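Local coordinates for 11S globulin isoform 1 (Cocos nucifera, PDB 5WPW), which serves as a seed storage protein of coconut, a hexameric 11S globulin of the cupin family that acts as a nutrient reservoir and is a potential food allergen, at residues 24-29 with 40-45; 45-50 with 131-136; 59-64 with 136-141; 69-74 with 105-110. The protein carries 2 engineered substitutions. All coordinates share one frame; numbering follows the deposited sequence.

Contact 1 of 4, residues 24-29 with 40-45; sequences TDYFDE and STIRRV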
# COMPACT_ATOMS: atom_id res chain seq x y z
N THR A 24 23.49 3.09 -33.89
CA THR A 24 22.29 3.47 -33.14
C THR A 24 21.34 4.22 -34.07
O THR A 24 21.71 5.27 -34.61
CB THR A 24 22.65 4.36 -31.94
OG1 THR A 24 23.65 3.70 -31.14
CG2 THR A 24 21.42 4.62 -31.09
N ASP A 25 20.14 3.68 -34.25
CA ASP A 25 19.11 4.28 -35.08
C ASP A 25 18.12 5.00 -34.18
O ASP A 25 17.64 4.42 -33.21
CB ASP A 25 18.37 3.22 -35.90
CG ASP A 25 19.28 2.44 -36.78
OD1 ASP A 25 20.32 3.01 -37.18
OD2 ASP A 25 18.99 1.25 -37.05
N TYR A 26 17.84 6.27 -34.47
CA TYR A 26 16.91 7.04 -33.65
C TYR A 26 15.61 7.27 -34.41
O TYR A 26 15.63 7.81 -35.52
CB TYR A 26 17.52 8.37 -33.21
CG TYR A 26 18.82 8.27 -32.43
CD1 TYR A 26 20.03 8.05 -33.08
CD2 TYR A 26 18.85 8.43 -31.04
CE1 TYR A 26 21.23 7.97 -32.38
CE2 TYR A 26 20.05 8.35 -30.32
CZ TYR A 26 21.24 8.12 -31.00
OH TYR A 26 22.45 8.04 -30.33
N PHE A 27 14.49 6.85 -33.83
CA PHE A 27 13.20 7.35 -34.32
C PHE A 27 13.02 8.78 -33.84
O PHE A 27 13.62 9.21 -32.87
CB PHE A 27 12.04 6.47 -33.85
CG PHE A 27 12.10 5.05 -34.32
CD1 PHE A 27 13.00 4.15 -33.78
CD2 PHE A 27 11.21 4.59 -35.30
CE1 PHE A 27 13.03 2.83 -34.20
CE2 PHE A 27 11.23 3.28 -35.72
CZ PHE A 27 12.16 2.40 -35.17
N ASP A 28 12.18 9.54 -34.55
CA ASP A 28 12.07 10.98 -34.30
C ASP A 28 11.09 11.23 -33.16
O ASP A 28 9.87 11.15 -33.36
CB ASP A 28 11.66 11.74 -35.56
CG ASP A 28 11.54 13.24 -35.31
OD1 ASP A 28 12.07 13.73 -34.29
OD2 ASP A 28 10.90 13.93 -36.12
N GLU A 29 11.61 11.59 -31.99
CA GLU A 29 10.75 11.83 -30.84
C GLU A 29 9.90 13.09 -31.00
O GLU A 29 8.99 13.31 -30.19
CB GLU A 29 11.60 11.92 -29.57
CG GLU A 29 12.81 12.84 -29.69
CD GLU A 29 13.35 13.29 -28.33
OE1 GLU A 29 13.75 12.43 -27.50
OE2 GLU A 29 13.37 14.52 -28.08
N SER A 40 10.30 8.16 -26.50
CA SER A 40 11.36 8.15 -27.50
C SER A 40 11.81 6.71 -27.72
O SER A 40 11.88 5.93 -26.77
CB SER A 40 12.57 9.00 -27.06
OG SER A 40 12.16 10.22 -26.48
N THR A 41 12.12 6.36 -28.97
CA THR A 41 12.51 4.99 -29.31
C THR A 41 13.86 5.02 -30.01
O THR A 41 14.15 5.94 -30.78
CB THR A 41 11.46 4.30 -30.21
OG1 THR A 41 10.22 4.14 -29.51
CG2 THR A 41 11.93 2.91 -30.64
N ILE A 42 14.69 4.04 -29.70
CA ILE A 42 15.97 3.88 -30.38
C ILE A 42 16.18 2.41 -30.67
O ILE A 42 15.73 1.53 -29.92
CB ILE A 42 17.16 4.47 -29.58
CG1 ILE A 42 17.56 3.55 -28.43
CG2 ILE A 42 16.85 5.86 -29.05
CD1 ILE A 42 18.60 4.18 -27.50
N ARG A 43 16.84 2.13 -31.78
CA ARG A 43 17.29 0.80 -32.12
C ARG A 43 18.81 0.80 -32.16
O ARG A 43 19.42 1.71 -32.73
CB ARG A 43 16.73 0.33 -33.47
CG ARG A 43 17.15 -1.11 -33.81
CD ARG A 43 17.01 -1.42 -35.30
NE ARG A 43 15.62 -1.39 -35.71
CZ ARG A 43 15.19 -0.87 -36.86
NH1 ARG A 43 16.06 -0.33 -37.70
NH2 ARG A 43 13.89 -0.87 -37.15
N ARG A 44 19.43 -0.21 -31.56
CA ARG A 44 20.88 -0.36 -31.57
C ARG A 44 21.28 -1.70 -32.16
O ARG A 44 20.65 -2.73 -31.89
CB ARG A 44 21.47 -0.25 -30.18
CG ARG A 44 22.04 1.06 -29.88
CD ARG A 44 22.87 0.95 -28.65
NE ARG A 44 22.18 1.52 -27.50
CZ ARG A 44 22.17 2.81 -27.22
NH1 ARG A 44 21.52 3.25 -26.15
NH2 ARG A 44 22.80 3.66 -28.01
N VAL A 45 22.36 -1.69 -32.94
CA VAL A 45 23.02 -2.91 -33.37
C VAL A 45 24.43 -2.89 -32.80
O VAL A 45 25.17 -1.92 -33.01
CB VAL A 45 23.05 -3.04 -34.91
CG1 VAL A 45 23.91 -4.22 -35.30
CG2 VAL A 45 21.66 -3.25 -35.43
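Thr24 to Tyr26 run antiparallel to Arg44 to Ile42, the two strand axes approaching to 4.5 Å, and Asp25 and Arg43 form the hydrogen-bonded pair: Asp25 N reaches Arg43 O at 2.6 Å and Arg43 N returns the bond to Asp25 O. Beyond the regular pairing, Phe27 N still finds Thr41 O at 3.2 Å. The same Asp25 and Arg43 meet again through their side chains. Arg43 extends with CG anti to its backbone N (chi1 -177°) and then bends at CD, which brings NH1 to Asp25 OD2 at 3.4 Å, a salt bridge whose hydrogen bond is weak; the carboxylate approaches the guanidinium edge, the two planes 88° apart. Beside them the Phe27 ring brings CD1 to within 3.5 Å of Thr41 CG2. On the other face Tyr26 CD2 rests against Ile42 CG2 at 3.8 Å, and Thr24 lies alongside Arg44, both reaching Glu211. Further along, Glu29 OE1 stands 2.9 Å from Ser40 OG and also accepts a bond from His153 N. The backbone therefore supplies the firm pairing in this cupin sheet, whereas the long Asp25-Arg43 bridge, its two planes nearly perpendicular, probably contributes mainly through charge attraction.

Contact 2 of 4, residues 45-50 with 131-136; sequences VIEPRG and ENPVVA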
# COMPACT_ATOMS: atom_id res chain seq x y z
N VAL A 45 22.36 -1.69 -32.94
CA VAL A 45 23.02 -2.91 -33.37
C VAL A 45 24.43 -2.89 -32.80
O VAL A 45 25.17 -1.92 -33.01
CB VAL A 45 23.05 -3.04 -34.91
CG1 VAL A 45 23.91 -4.22 -35.30
CG2 VAL A 45 21.66 -3.25 -35.43
N ILE A 46 24.80 -3.95 -32.08
CA ILE A 46 26.08 -4.04 -31.40
C ILE A 46 26.80 -5.25 -31.98
O ILE A 46 26.41 -6.40 -31.72
CB ILE A 46 25.93 -4.17 -29.87
CG1 ILE A 46 25.17 -2.98 -29.29
CG2 ILE A 46 27.28 -4.31 -29.19
CD1 ILE A 46 24.84 -3.17 -27.81
N GLU A 47 27.85 -4.99 -32.77
CA GLU A 47 28.61 -6.07 -33.37
C GLU A 47 29.21 -6.94 -32.28
O GLU A 47 29.33 -6.51 -31.13
CB GLU A 47 29.72 -5.52 -34.27
CG GLU A 47 29.29 -4.44 -35.24
CD GLU A 47 28.19 -4.91 -36.15
OE1 GLU A 47 27.42 -4.04 -36.62
OE2 GLU A 47 28.09 -6.13 -36.40
N PRO A 48 29.60 -8.16 -32.63
CA PRO A 48 30.33 -9.00 -31.67
C PRO A 48 31.55 -8.26 -31.13
O PRO A 48 32.20 -7.49 -31.84
CB PRO A 48 30.70 -10.23 -32.49
CG PRO A 48 29.64 -10.31 -33.53
CD PRO A 48 29.27 -8.90 -33.86
N ARG A 49 31.81 -8.47 -29.84
CA ARG A 49 32.89 -7.84 -29.08
C ARG A 49 32.70 -6.33 -28.92
O ARG A 49 33.64 -5.63 -28.49
CB ARG A 49 34.27 -8.15 -29.70
CG ARG A 49 34.89 -9.46 -29.16
CD ARG A 49 33.92 -10.63 -29.19
NE ARG A 49 34.52 -11.88 -28.76
CZ ARG A 49 33.84 -12.98 -28.42
NH1 ARG A 49 32.51 -12.98 -28.46
NH2 ARG A 49 34.49 -14.07 -28.04
N GLY A 50 31.51 -5.81 -29.21
CA GLY A 50 31.21 -4.41 -28.99
C GLY A 50 30.62 -4.17 -27.61
O GLY A 50 29.78 -4.93 -27.14
N GLU A 131 28.69 -14.27 -31.35
CA GLU A 131 29.30 -13.99 -32.64
C GLU A 131 28.33 -13.39 -33.65
O GLU A 131 28.76 -13.00 -34.74
CB GLU A 131 29.93 -15.26 -33.23
CG GLU A 131 31.18 -14.97 -34.05
CD GLU A 131 32.40 -14.64 -33.19
OE1 GLU A 131 33.04 -13.59 -33.43
OE2 GLU A 131 32.73 -15.45 -32.28
N ASN A 132 27.06 -13.29 -33.31
CA ASN A 132 26.12 -12.57 -34.13
C ASN A 132 25.85 -11.19 -33.53
O ASN A 132 26.02 -11.00 -32.32
CB ASN A 132 24.82 -13.37 -34.26
CG ASN A 132 24.03 -13.43 -32.95
OD1 ASN A 132 22.98 -12.81 -32.83
ND2 ASN A 132 24.55 -14.17 -31.97
N PRO A 133 25.46 -10.20 -34.32
CA PRO A 133 25.19 -8.88 -33.75
C PRO A 133 23.97 -8.91 -32.84
O PRO A 133 23.03 -9.69 -33.03
CB PRO A 133 24.94 -8.00 -34.99
CG PRO A 133 25.41 -8.83 -36.18
CD PRO A 133 25.21 -10.24 -35.77
N VAL A 134 24.01 -8.07 -31.82
CA VAL A 134 22.84 -7.83 -30.97
C VAL A 134 22.03 -6.71 -31.60
O VAL A 134 22.59 -5.71 -32.06
CB VAL A 134 23.25 -7.49 -29.53
CG1 VAL A 134 22.07 -6.92 -28.74
CG2 VAL A 134 23.85 -8.71 -28.83
N VAL A 135 20.72 -6.88 -31.67
CA VAL A 135 19.82 -5.83 -32.09
C VAL A 135 18.86 -5.58 -30.93
O VAL A 135 18.12 -6.50 -30.53
CB VAL A 135 19.08 -6.18 -33.39
CG1 VAL A 135 18.25 -5.00 -33.84
CG2 VAL A 135 20.10 -6.55 -34.49
N ALA A 136 18.90 -4.38 -30.37
CA ALA A 136 18.07 -4.00 -29.24
C ALA A 136 17.11 -2.90 -29.65
O ALA A 136 17.51 -1.94 -30.32
CB ALA A 136 18.94 -3.50 -28.07
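Val45 and Val135 face each other as a non-hydrogen-bonded pair where two antiparallel strands of the cupin sheet come together, and the side chain of Val45 shows how a branched residue divides its contacts. Its CB lies 3.9 Å from Val134 O. From there CG1, anti to the backbone N (chi1 172°), runs alongside Pro133, lying 3.8 Å from Val134 O and 3.9 Å from Pro133 CB, while CG2 turns to the neighbouring valine and touches Val135 CG2 at 3.8 Å. Next along the strand, Ile46 and Val134 form the hydrogen-bonded pair: Ile46 N donates to Val134 O at 2.8 Å and Val134 N donates to Ile46 O at 2.9 Å. After this pair the strand gives way to a type II turn from Glu47 to Gly50, closed by Gly50 N on Glu47 O. Glu47 folds back at its second torsion (chi2 -58°), carrying OE2 to 3.8 Å from Pro133 CG, and Pro48 sets its CG against the backbone carbonyl O of Glu131 at 3.1 Å. Asn128 ties the two segments together from outside, its ND2 donating to both Ile46 O and Asn132 O. Strand 40-46 also bonds through Val45 to Val23 of strand 22-26, and Val135 touches Gln67 of strand 61-67; on the opposite face of the sheet Ile46 packs on Cys126 of strand 124-127 and on Ile212 of strand 212-214.

Contact 3 of 4, residues 59-64 with 136-141; sequences APRLVY and AITVLD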
# COMPACT_ATOMS: atom_id res chain seq x y z
N ALA A 59 14.91 9.08 -18.26
CA ALA A 59 13.63 8.38 -18.41
C ALA A 59 13.79 6.89 -18.18
O ALA A 59 14.82 6.30 -18.57
CB ALA A 59 13.06 8.63 -19.80
N PRO A 60 12.83 6.24 -17.52
CA PRO A 60 12.88 4.77 -17.43
C PRO A 60 12.64 4.19 -18.81
O PRO A 60 12.05 4.83 -19.68
CB PRO A 60 11.74 4.43 -16.46
CG PRO A 60 10.75 5.55 -16.66
CD PRO A 60 11.60 6.79 -16.94
N ARG A 61 13.15 2.97 -19.02
CA ARG A 61 13.06 2.33 -20.34
C ARG A 61 12.85 0.83 -20.23
O ARG A 61 13.15 0.21 -19.21
CB ARG A 61 14.32 2.63 -21.17
CG ARG A 61 15.42 1.66 -20.97
CD ARG A 61 16.69 2.16 -21.61
NE ARG A 61 17.42 3.02 -20.69
CZ ARG A 61 18.66 3.41 -20.88
NH1 ARG A 61 19.33 3.00 -21.95
NH2 ARG A 61 19.25 4.19 -19.98
N LEU A 62 12.31 0.25 -21.32
CA LEU A 62 12.29 -1.18 -21.55
C LEU A 62 13.09 -1.42 -22.82
O LEU A 62 12.92 -0.68 -23.80
CB LEU A 62 10.88 -1.73 -21.76
CG LEU A 62 9.92 -1.69 -20.57
CD1 LEU A 62 8.73 -2.57 -20.90
CD2 LEU A 62 10.63 -2.15 -19.31
N VAL A 63 14.00 -2.39 -22.77
CA VAL A 63 14.80 -2.83 -23.91
C VAL A 63 14.30 -4.20 -24.33
O VAL A 63 14.18 -5.10 -23.48
CB VAL A 63 16.30 -2.87 -23.58
CG1 VAL A 63 17.10 -3.22 -24.83
CG2 VAL A 63 16.74 -1.54 -22.97
N TYR A 64 14.01 -4.39 -25.61
CA TYR A 64 13.71 -5.73 -26.11
C TYR A 64 14.87 -6.21 -26.97
O TYR A 64 15.25 -5.53 -27.93
CB TYR A 64 12.42 -5.76 -26.94
CG TYR A 64 12.08 -7.14 -27.47
CD1 TYR A 64 11.65 -8.16 -26.61
CD2 TYR A 64 12.18 -7.43 -28.82
CE1 TYR A 64 11.34 -9.43 -27.09
CE2 TYR A 64 11.88 -8.69 -29.31
CZ TYR A 64 11.46 -9.69 -28.45
OH TYR A 64 11.17 -10.93 -28.94
N ALA A 136 18.90 -4.38 -30.37
CA ALA A 136 18.07 -4.00 -29.24
C ALA A 136 17.11 -2.90 -29.65
O ALA A 136 17.51 -1.94 -30.32
CB ALA A 136 18.94 -3.50 -28.07
N ILE A 137 15.83 -3.04 -29.27
CA ILE A 137 14.88 -1.95 -29.46
C ILE A 137 14.49 -1.43 -28.08
O ILE A 137 14.07 -2.20 -27.21
CB ILE A 137 13.65 -2.38 -30.26
CG1 ILE A 137 12.60 -1.29 -30.13
CG2 ILE A 137 13.11 -3.69 -29.76
CD1 ILE A 137 11.49 -1.38 -31.06
N THR A 138 14.67 -0.12 -27.88
CA THR A 138 14.48 0.54 -26.59
C THR A 138 13.38 1.58 -26.67
O THR A 138 13.41 2.44 -27.57
CB THR A 138 15.77 1.22 -26.16
OG1 THR A 138 16.71 0.21 -25.81
CG2 THR A 138 15.52 2.15 -24.99
N VAL A 139 12.44 1.55 -25.72
CA VAL A 139 11.39 2.57 -25.61
C VAL A 139 11.60 3.26 -24.27
O VAL A 139 11.62 2.60 -23.22
CB VAL A 139 9.98 1.97 -25.72
CG1 VAL A 139 8.94 3.05 -25.67
CG2 VAL A 139 9.81 1.14 -27.01
N LEU A 140 11.82 4.58 -24.31
CA LEU A 140 12.05 5.39 -23.12
C LEU A 140 10.81 6.22 -22.81
O LEU A 140 10.31 6.95 -23.68
CB LEU A 140 13.24 6.32 -23.33
CG LEU A 140 14.66 5.75 -23.48
CD1 LEU A 140 15.28 6.14 -24.80
CD2 LEU A 140 15.50 6.26 -22.29
N ASP A 141 10.29 6.13 -21.58
CA ASP A 141 9.07 6.88 -21.26
C ASP A 141 9.47 8.24 -20.72
O ASP A 141 9.67 8.43 -19.53
CB ASP A 141 8.19 6.11 -20.27
CG ASP A 141 6.84 6.78 -20.03
OD1 ASP A 141 6.57 7.83 -20.65
OD2 ASP A 141 6.06 6.26 -19.22
O HOH W 1 19.27 1.08 -24.11
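Arg61 has CG between its backbone N and carbonyl carbon (chi1 88°), which with an extended second torsion takes the chain across Thr138; Thr138 meets it with CG2, the branch anti to its own backbone N, at 3.6 Å from Arg61 CD. A bend at chi3 then turns the guanidinium, one face of which lies against Leu140 CD2. These residues belong to the antiparallel sheet of the N-terminal cupin domain, in which strands 61-67 and 134-140 are direct neighbours. The pairing is regular. Leu62 and Val139 exchange two backbone hydrogen bonds, as do Tyr64 and Ile137, where Tyr64 N reaches Ile137 O at 2.7 Å and nearly straight (175°). Asp141 N to Pro60 O adds a further bond at the end of the ladder. Arg61, Val63, Thr138 and Leu140 share one face. There Leu140 runs side by side with Arg61, its CG 3.9 Å from Arg61 CB, while Val63 CG1 lies 3.7 Å from Ala136 CB. Leu62, Tyr64, Ile137 and Val139 occupy the reverse face, where Ile137 CG2 comes to the edge of the Tyr64 ring in its plane and touches Tyr64 CB at 3.6 Å. This side is covered by the C-terminal half of the chain: Leu62 and Val139 pack on Ile363, and Tyr64 on Val361, both of strand 357-364. Back on the arginine face, one water links the two strands: it accepts a hydrogen bond from Arg61 NH1 at 2.9 Å, in the guanidinium plane, and lies 3.2 Å from Thr138 OG1.

Contact 4 of 4, residues 69-74 with 105-110; sequences RGIVGL and QKVYQF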
# COMPACT_ATOMS: atom_id res chain seq x y z
N ARG A 69 22.98 -12.36 -28.13
CA ARG A 69 23.14 -12.63 -26.72
C ARG A 69 24.33 -11.83 -26.20
O ARG A 69 25.18 -11.37 -26.97
CB ARG A 69 23.31 -14.12 -26.42
CG ARG A 69 24.55 -14.73 -27.02
CD ARG A 69 24.71 -16.16 -26.53
NE ARG A 69 25.52 -16.24 -25.31
CZ ARG A 69 26.81 -16.57 -25.29
NH1 ARG A 69 27.44 -16.84 -26.43
NH2 ARG A 69 27.47 -16.63 -24.14
N GLY A 70 24.36 -11.66 -24.88
CA GLY A 70 25.43 -10.90 -24.29
C GLY A 70 25.28 -10.71 -22.79
O GLY A 70 24.59 -11.47 -22.11
N ILE A 71 25.95 -9.68 -22.30
CA ILE A 71 26.08 -9.41 -20.88
C ILE A 71 25.60 -7.99 -20.65
O ILE A 71 25.97 -7.08 -21.41
CB ILE A 71 27.55 -9.55 -20.40
CG1 ILE A 71 28.01 -11.00 -20.46
CG2 ILE A 71 27.71 -9.01 -18.99
CD1 ILE A 71 29.26 -11.23 -19.64
N VAL A 72 24.80 -7.78 -19.61
CA VAL A 72 24.34 -6.45 -19.25
C VAL A 72 24.75 -6.15 -17.82
O VAL A 72 24.71 -7.03 -16.94
CB VAL A 72 22.82 -6.31 -19.43
CG1 VAL A 72 22.30 -5.26 -18.51
CG2 VAL A 72 22.49 -5.93 -20.85
N GLY A 73 25.15 -4.91 -17.58
CA GLY A 73 25.41 -4.43 -16.23
C GLY A 73 24.55 -3.23 -15.89
O GLY A 73 24.46 -2.25 -16.65
N LEU A 74 23.90 -3.32 -14.74
CA LEU A 74 23.10 -2.25 -14.18
C LEU A 74 23.65 -1.96 -12.79
O LEU A 74 23.66 -2.84 -11.92
CB LEU A 74 21.63 -2.65 -14.10
CG LEU A 74 20.71 -1.64 -13.45
CD1 LEU A 74 20.60 -0.49 -14.39
CD2 LEU A 74 19.35 -2.27 -13.22
N GLN A 105 29.48 -5.22 -9.41
CA GLN A 105 28.13 -5.68 -9.17
C GLN A 105 27.78 -6.81 -10.14
O GLN A 105 28.51 -7.09 -11.10
CB GLN A 105 27.12 -4.54 -9.28
CG GLN A 105 27.16 -3.63 -8.06
CD GLN A 105 26.00 -2.67 -8.04
OE1 GLN A 105 24.94 -2.94 -8.62
NE2 GLN A 105 26.18 -1.54 -7.35
N LYS A 106 26.65 -7.45 -9.84
CA LYS A 106 26.23 -8.64 -10.56
C LYS A 106 25.93 -8.30 -12.02
O LYS A 106 25.43 -7.23 -12.34
CB LYS A 106 25.00 -9.24 -9.88
CG LYS A 106 23.90 -8.21 -9.63
CD LYS A 106 22.75 -8.77 -8.77
CE LYS A 106 23.07 -8.69 -7.27
NZ LYS A 106 21.86 -9.00 -6.44
N VAL A 107 26.25 -9.23 -12.92
CA VAL A 107 26.06 -8.97 -14.33
C VAL A 107 24.97 -9.90 -14.83
O VAL A 107 24.77 -11.00 -14.30
CB VAL A 107 27.38 -9.14 -15.09
CG1 VAL A 107 28.39 -8.11 -14.57
CG2 VAL A 107 27.90 -10.54 -14.89
N TYR A 108 24.23 -9.42 -15.81
CA TYR A 108 23.01 -10.06 -16.29
C TYR A 108 23.24 -10.57 -17.71
O TYR A 108 23.56 -9.78 -18.61
CB TYR A 108 21.85 -9.08 -16.25
CG TYR A 108 21.67 -8.43 -14.90
CD1 TYR A 108 20.82 -9.00 -13.96
CD2 TYR A 108 22.30 -7.23 -14.57
CE1 TYR A 108 20.63 -8.41 -12.72
CE2 TYR A 108 22.11 -6.63 -13.33
CZ TYR A 108 21.27 -7.24 -12.41
OH TYR A 108 21.06 -6.68 -11.16
N GLN A 109 23.07 -11.86 -17.91
CA GLN A 109 23.29 -12.45 -19.23
C GLN A 109 21.96 -12.55 -19.95
O GLN A 109 21.03 -13.17 -19.44
CB GLN A 109 23.98 -13.80 -19.10
CG GLN A 109 25.33 -13.64 -18.46
CD GLN A 109 26.25 -14.78 -18.78
OE1 GLN A 109 26.58 -15.01 -19.94
NE2 GLN A 109 26.67 -15.50 -17.75
N PHE A 110 21.88 -11.93 -21.11
CA PHE A 110 20.62 -11.80 -21.83
C PHE A 110 20.68 -12.58 -23.13
O PHE A 110 21.72 -13.05 -23.57
CB PHE A 110 20.31 -10.32 -22.08
CG PHE A 110 21.22 -9.66 -23.07
CD1 PHE A 110 20.94 -9.67 -24.42
CD2 PHE A 110 22.35 -8.98 -22.63
CE1 PHE A 110 21.77 -9.04 -25.33
CE2 PHE A 110 23.17 -8.33 -23.54
CZ PHE A 110 22.89 -8.37 -24.88
O HOH W 2 25.77 -14.19 -22.76
O HOH W 3 25.94 -4.62 -12.37
O HOH W 4 23.31 -4.66 -10.05
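This is a largely buried antiparallel strand pair, 70-74 with 107-110, in the second sheet of the N-terminal cupin domain, and in it an aromatic ring is laid on a glycine. Phe110 has CG between its backbone N and carbonyl carbon (chi1 69°), a torsion that folds the ring back over the opposite strand. Gly70 N sits 3.5 Å above the plane of the Phe110 ring, over its centre, and Gly70 CA, 3.9 Å from the ring centroid, makes a CH-pi contact with the face. Gly70 and Phe110 also exchange two backbone hydrogen bonds, with both donors above the carbonyl planes; the one from Phe110 N to Gly70 O is the shorter at 2.9 Å. Val72 packs its CG2 on Phe110 CD2 at 3.5 Å and pairs with Tyr108 through Val72 N to Tyr108 O at 2.6 Å and Tyr108 N to Val72 O at 2.7 Å. The Tyr108 ring then runs toward Leu74, CE2 standing 4.1 Å from Leu74 CB. Waters finish this end: one donates to Leu74 O and Lys106 O, another to Leu74 O and Gln105 OE1, the latter water also accepting from Tyr108 OH. Gln105 OE1 in addition accepts from Met76 N. In the hexamer, Gln109 packs on Arg258 of a second subunit, and the Gln105 backbone is hydrogen-bonded to a third. Apolar packing and backbone bonds therefore hold the buried middle, whereas ordered water satisfies the carbonyls of Leu74 and Lys106 where direct strand pairing has ended.

All four contacts lie in the N-terminal cupin domain and join strands of its two sheets. Contacts 1, 2 and 3 belong to one antiparallel sheet, in which strands 22-26, 40-46, 134-140 and 61-67 lie in that order; contacts 1 and 2 share Val45, contacts 2 and 3 share Ala136, and the centres of contacts 1 and 3 are about 10 Å apart. Contact 4 lies in the other sheet, about 14 Å from contact 2 between centres, where Val134 packs against Arg69 and Phe110. Along the chain contact 1 closes first, contacts 2 and 3 interleave, and contact 4 is nested inside both. Contacts 2 and 3 insert strand 134-140 between strands 40-46 and 61-67, some 70 to 80 residues earlier.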